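Local coordinates for dihydrodipicolinate synthase (Oceanobacillus iheyensis HTE831, PDB 3D0C), which probably condenses pyruvate with aspartate semialdehyde to form 4-hydroxy-tetrahydrodipicolinate in lysine biosynthesis, at residues P22-T27 and G272-V277; V246-L251 and L291-L296. The protein carries 1 engineered substitution. One frame throughout, in Å; residues are numbered along the deposited sequence.

Contact 1. Residues P22-T27 and G272-V277; sequences PFLEGT and GLRAGV
The edge of the F23 ring meets the carbonyl oxygen of V277. F23 CB lies 4.0 Å from V277 O, and with CG beside the backbone N (chi1 -59°) the ring swings so that CD2 comes within 3.5 Å of that same V277 O. The oxygen thus sits near the ring plane rather than over a face. Further out the phenyl group leaves the 272-277 segment and packs among E58, L62, K265 and R279.

One residue earlier, P22 turns its CB onto A275 O at 3.3 Å. Beside it P22 CA makes a CA-H...O contact with A275 O at 3.4 Å. No direct hydrogen bond joins the segments; water carries the polar link. Water 1 accepts from F23 N at 2.7 Å and donates to A275 O at 2.6 Å, while its modelled link to V277 O is doubtful because it is too short. Water 2 accepts from V277 N at 3.1 Å and also donates to F23 O, at a distance suspiciously short.

G276, at positive phi, sits where a beta carbon would collide with F23 O. R274 brings NH2 4.4 Å from L24 CD2, an oblique approach, while its NE forms a salt bridge with D31.

The arrangement joins the loop after the first strand of a TIM barrel to the loop after helix 260-270, in the C-terminal helical region of the DapA family.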
loop_
_atom_site.group_PDB
_atom_site.type_symbol
_atom_site.label_atom_id
_atom_site.label_comp_id
_atom_site.label_asym_id
_atom_site.label_seq_id
_atom_site.Cartn_x
_atom_site.Cartn_y
_atom_site.Cartn_z
ATOM N N PRO A 22 -8.137 16.979 10.206
ATOM C CA PRO A 22 -9.571 17.160 9.969
ATOM C C PRO A 22 -9.845 17.718 8.577
ATOM O O PRO A 22 -9.049 18.482 8.034
ATOM C CB PRO A 22 -9.993 18.111 11.091
ATOM C CG PRO A 22 -8.757 18.890 11.370
ATOM C CD PRO A 22 -7.645 17.871 11.269
ATOM N N PHE A 23 -10.962 17.312 7.989
ATOM C CA PHE A 23 -11.334 17.786 6.665
ATOM C C PHE A 23 -12.641 18.568 6.771
ATOM O O PHE A 23 -13.379 18.423 7.744
ATOM C CB PHE A 23 -11.478 16.605 5.703
ATOM C CG PHE A 23 -10.219 15.787 5.554
ATOM C CD1 PHE A 23 -9.057 16.355 5.035
ATOM C CD2 PHE A 23 -10.190 14.454 5.952
ATOM C CE1 PHE A 23 -7.886 15.603 4.911
ATOM C CE2 PHE A 23 -9.025 13.695 5.832
ATOM C CZ PHE A 23 -7.872 14.273 5.313
ATOM N N LEU A 24 -12.926 19.397 5.774
ATOM C CA LEU A 24 -14.134 20.218 5.790
ATOM C C LEU A 24 -15.396 19.557 5.232
ATOM O O LEU A 24 -15.346 18.561 4.519
ATOM C CB LEU A 24 -13.882 21.523 5.034
ATOM C CG LEU A 24 -12.934 22.547 5.651
ATOM C CD1 LEU A 24 -12.583 23.583 4.604
ATOM C CD2 LEU A 24 -13.571 23.206 6.866
ATOM N N GLU A 25 -16.523 20.164 5.589
ATOM C CA GLU A 25 -17.881 19.784 5.213
ATOM C C GLU A 25 -18.018 18.689 4.143
ATOM O O GLU A 25 -17.969 17.491 4.445
ATOM C CB GLU A 25 -18.626 21.035 4.725
ATOM C CG GLU A 25 -20.120 20.852 4.550
ATOM C CD GLU A 25 -20.858 20.724 5.873
ATOM O OE1 GLU A 25 -20.207 20.783 6.940
ATOM O OE2 GLU A 25 -22.098 20.566 5.842
ATOM N N GLY A 26 -18.226 19.109 2.896
ATOM C CA GLY A 26 -18.399 18.161 1.810
ATOM C C GLY A 26 -17.332 18.285 0.743
ATOM O O GLY A 26 -17.237 17.437 -0.143
ATOM N N THR A 27 -16.539 19.351 0.813
ATOM C CA THR A 27 -15.462 19.562 -0.149
ATOM C C THR A 27 -14.289 18.666 0.247
ATOM O O THR A 27 -13.426 18.356 -0.573
ATOM C CB THR A 27 -14.975 21.020 -0.141
ATOM O OG1 THR A 27 -14.376 21.313 1.126
ATOM C CG2 THR A 27 -16.139 21.979 -0.384
ATOM N N GLY A 272 -17.274 17.021 21.248
ATOM C CA GLY A 272 -17.278 18.424 20.887
ATOM C C GLY A 272 -15.972 18.954 20.333
ATOM O O GLY A 272 -15.739 20.166 20.332
ATOM N N LEU A 273 -15.114 18.053 19.870
ATOM C CA LEU A 273 -13.834 18.454 19.302
ATOM C C LEU A 273 -13.957 18.480 17.785
ATOM O O LEU A 273 -14.674 17.671 17.200
ATOM C CB LEU A 273 -12.726 17.487 19.733
ATOM C CG LEU A 273 -12.383 17.454 21.226
ATOM C CD1 LEU A 273 -11.249 16.471 21.469
ATOM C CD2 LEU A 273 -11.981 18.843 21.696
ATOM N N ARG A 274 -13.260 19.421 17.157
ATOM C CA ARG A 274 -13.295 19.581 15.708
ATOM C C ARG A 274 -12.502 18.481 14.999
ATOM O O ARG A 274 -11.275 18.456 15.063
ATOM C CB ARG A 274 -12.735 20.954 15.340
ATOM C CG ARG A 274 -13.084 21.414 13.942
ATOM C CD ARG A 274 -12.713 22.875 13.749
ATOM N NE ARG A 274 -13.143 23.380 12.450
ATOM C CZ ARG A 274 -12.947 24.625 12.031
ATOM N NH1 ARG A 274 -12.327 25.498 12.814
ATOM N NH2 ARG A 274 -13.368 24.996 10.829
ATOM N N ALA A 275 -13.206 17.582 14.316
ATOM C CA ALA A 275 -12.551 16.480 13.616
ATOM C C ALA A 275 -13.097 16.206 12.208
ATOM O O ALA A 275 -12.352 15.773 11.326
ATOM C CB ALA A 275 -12.634 15.206 14.470
ATOM N N GLY A 276 -14.390 16.444 11.998
ATOM C CA GLY A 276 -14.976 16.210 10.690
ATOM C C GLY A 276 -15.125 14.735 10.356
ATOM O O GLY A 276 -15.226 13.896 11.253
ATOM N N VAL A 277 -15.147 14.420 9.063
ATOM C CA VAL A 277 -15.287 13.050 8.584
ATOM C C VAL A 277 -14.022 12.605 7.854
ATOM O O VAL A 277 -13.220 13.434 7.425
ATOM C CB VAL A 277 -16.461 12.924 7.597
ATOM C CG1 VAL A 277 -17.760 13.314 8.282
ATOM C CG2 VAL A 277 -16.212 13.807 6.378
HETATM O O HOH W 1 -12.210 15.092 8.845
HETATM O O HOH W 2 -15.363 16.919 7.292
#

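Contact 2. Residues V246-L251 and L291-L296; sequences VPFEDL and LELEEL
P247 and L251 face L296 and L293 across two helices that run nearly antiparallel, with the axes of these short segments 10.8 Å apart and their N-to-C directions at 164°. The interface is largely apolar, and no hydrogen bond crosses it.

L296 reaches over with CG anti to its backbone N (chi1 170°). Its CD1 touches P247 CB at 4.0 Å, whereas CD2 lies against the P247-F248 backbone, 3.7 Å from F248 CA, and also reaches L251. The CD2 methyl meets the F248 ring at its edge, near its plane, the two side chains crossing at about a right angle. The proline belongs to a kink, since the N atoms of 247 and 248 have no bond to the preceding turn.

Both helices belong to the helical region that follows the TIM barrel in DapA-family enzymes, where I263 of helix 260-270 packs against F248 and L251.

L251 forks at its tip. Its CD1 sits 3.9 Å from L293 CA and 4.1 Å from L296 CD2, and it also meets the CD1 methyl of L293. The other branch, CD2, lies across the E292 side chain, 3.9 Å from E292 CB and 3.7 Å from E292 OE1. With an alanine here both methyls go, which would probably open a gap beside L293 and L296 and leave the E292 chain more mobile.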
loop_
_atom_site.group_PDB
_atom_site.type_symbol
_atom_site.label_atom_id
_atom_site.label_comp_id
_atom_site.label_asym_id
_atom_site.label_seq_id
_atom_site.Cartn_x
_atom_site.Cartn_y
_atom_site.Cartn_z
ATOM N N VAL A 246 -8.490 -0.881 25.914
ATOM C CA VAL A 246 -8.559 -1.931 24.901
ATOM C C VAL A 246 -9.845 -1.872 24.068
ATOM O O VAL A 246 -9.803 -2.033 22.845
ATOM C CB VAL A 246 -8.416 -3.331 25.541
ATOM C CG1 VAL A 246 -8.883 -4.407 24.570
ATOM C CG2 VAL A 246 -6.951 -3.578 25.906
ATOM N N PRO A 247 -11.003 -1.633 24.712
ATOM C CA PRO A 247 -12.280 -1.560 23.987
ATOM C C PRO A 247 -12.258 -0.539 22.844
ATOM O O PRO A 247 -12.886 -0.743 21.804
ATOM C CB PRO A 247 -13.273 -1.176 25.081
ATOM C CG PRO A 247 -12.683 -1.836 26.302
ATOM C CD PRO A 247 -11.223 -1.467 26.161
ATOM N N PHE A 248 -11.536 0.558 23.056
ATOM C CA PHE A 248 -11.404 1.627 22.062
ATOM C C PHE A 248 -10.542 1.132 20.897
ATOM O O PHE A 248 -10.890 1.297 19.727
ATOM C CB PHE A 248 -10.744 2.855 22.703
ATOM C CG PHE A 248 -10.717 4.078 21.813
ATOM C CD1 PHE A 248 -11.836 4.899 21.694
ATOM C CD2 PHE A 248 -9.569 4.410 21.095
ATOM C CE1 PHE A 248 -11.813 6.031 20.876
ATOM C CE2 PHE A 248 -9.536 5.539 20.274
ATOM C CZ PHE A 248 -10.660 6.349 20.167
ATOM N N GLU A 249 -9.407 0.527 21.231
ATOM C CA GLU A 249 -8.505 0.009 20.217
ATOM C C GLU A 249 -9.157 -1.129 19.453
ATOM O O GLU A 249 -8.933 -1.279 18.256
ATOM C CB GLU A 249 -7.187 -0.437 20.860
ATOM C CG GLU A 249 -6.415 0.727 21.468
ATOM C CD GLU A 249 -5.975 1.748 20.421
ATOM O OE1 GLU A 249 -5.051 1.445 19.642
ATOM O OE2 GLU A 249 -6.558 2.851 20.371
ATOM N N ASP A 250 -9.978 -1.929 20.126
ATOM C CA ASP A 250 -10.646 -3.018 19.422
ATOM C C ASP A 250 -11.646 -2.461 18.403
ATOM O O ASP A 250 -11.777 -2.993 17.301
ATOM C CB ASP A 250 -11.340 -3.967 20.405
ATOM C CG ASP A 250 -10.358 -4.901 21.094
ATOM O OD1 ASP A 250 -9.222 -5.055 20.587
ATOM O OD2 ASP A 250 -10.719 -5.491 22.130
ATOM N N LEU A 251 -12.352 -1.395 18.762
ATOM C CA LEU A 251 -13.295 -0.796 17.817
ATOM C C LEU A 251 -12.535 -0.301 16.592
ATOM O O LEU A 251 -12.987 -0.470 15.460
ATOM C CB LEU A 251 -14.034 0.388 18.446
ATOM C CG LEU A 251 -15.230 0.061 19.346
ATOM C CD1 LEU A 251 -15.739 1.332 20.032
ATOM C CD2 LEU A 251 -16.327 -0.571 18.502
ATOM N N LEU A 291 -23.119 2.997 17.598
ATOM C CA LEU A 291 -23.759 2.752 18.887
ATOM C C LEU A 291 -22.743 2.214 19.898
ATOM O O LEU A 291 -22.705 2.644 21.054
ATOM C CB LEU A 291 -24.907 1.753 18.707
ATOM C CG LEU A 291 -25.672 1.310 19.958
ATOM C CD1 LEU A 291 -26.188 2.530 20.716
ATOM C CD2 LEU A 291 -26.818 0.390 19.543
ATOM N N GLU A 292 -21.906 1.281 19.454
ATOM C CA GLU A 292 -20.896 0.704 20.334
ATOM C C GLU A 292 -19.948 1.771 20.858
ATOM O O GLU A 292 -19.553 1.741 22.026
ATOM C CB GLU A 292 -20.099 -0.383 19.612
ATOM C CG GLU A 292 -20.744 -1.754 19.672
ATOM C CD GLU A 292 -19.753 -2.877 19.400
ATOM O OE1 GLU A 292 -18.685 -2.903 20.055
ATOM O OE2 GLU A 292 -20.052 -3.735 18.541
ATOM N N LEU A 293 -19.586 2.717 19.997
ATOM C CA LEU A 293 -18.685 3.785 20.401
ATOM C C LEU A 293 -19.363 4.701 21.414
ATOM O O LEU A 293 -18.765 5.083 22.425
ATOM C CB LEU A 293 -18.249 4.596 19.178
ATOM C CG LEU A 293 -17.374 5.815 19.476
ATOM C CD1 LEU A 293 -16.121 5.399 20.240
ATOM C CD2 LEU A 293 -17.005 6.487 18.172
ATOM N N GLU A 294 -20.614 5.055 21.136
ATOM C CA GLU A 294 -21.367 5.929 22.030
ATOM C C GLU A 294 -21.466 5.310 23.425
ATOM O O GLU A 294 -21.321 6.003 24.434
ATOM C CB GLU A 294 -22.767 6.197 21.458
ATOM C CG GLU A 294 -22.760 6.854 20.076
ATOM C CD GLU A 294 -24.157 7.092 19.519
ATOM O OE1 GLU A 294 -25.110 6.421 19.978
ATOM O OE2 GLU A 294 -24.303 7.941 18.613
ATOM N N GLU A 295 -21.706 4.006 23.476
ATOM C CA GLU A 295 -21.816 3.300 24.749
ATOM C C GLU A 295 -20.482 3.291 25.497
ATOM O O GLU A 295 -20.455 3.412 26.724
ATOM C CB GLU A 295 -22.276 1.861 24.524
ATOM C CG GLU A 295 -23.592 1.736 23.767
ATOM C CD GLU A 295 -24.102 0.305 23.713
ATOM O OE1 GLU A 295 -23.371 -0.573 23.202
ATOM O OE2 GLU A 295 -25.234 0.057 24.183
ATOM N N LEU A 296 -19.380 3.129 24.763
ATOM C CA LEU A 296 -18.062 3.123 25.387
ATOM C C LEU A 296 -17.801 4.478 26.030
ATOM O O LEU A 296 -17.305 4.556 27.154
ATOM C CB LEU A 296 -16.966 2.826 24.354
ATOM C CG LEU A 296 -15.518 3.028 24.829
ATOM C CD1 LEU A 296 -15.252 2.207 26.083
ATOM C CD2 LEU A 296 -14.560 2.624 23.716
#

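Contacts 1 and 2 do not touch: their centres are 21 Å apart and their nearest atoms about 10 Å. Their segments alternate along the chain, and helix 260-270 touches both. K265 and M268 of that helix meet contact 1, where E269 OE2 also accepts hydrogen bonds from the N of A275 and of G276, while I263 and Q270 meet contact 2. The side chain of T56, at the predicted pyruvate site, is about 10 Å from that of P22 in contact 1 and about 8 Å from that of F248 in contact 2, so neither side chain touches it. The two differ in kind: water bridges contact 1, whereas methyl packing makes contact 2.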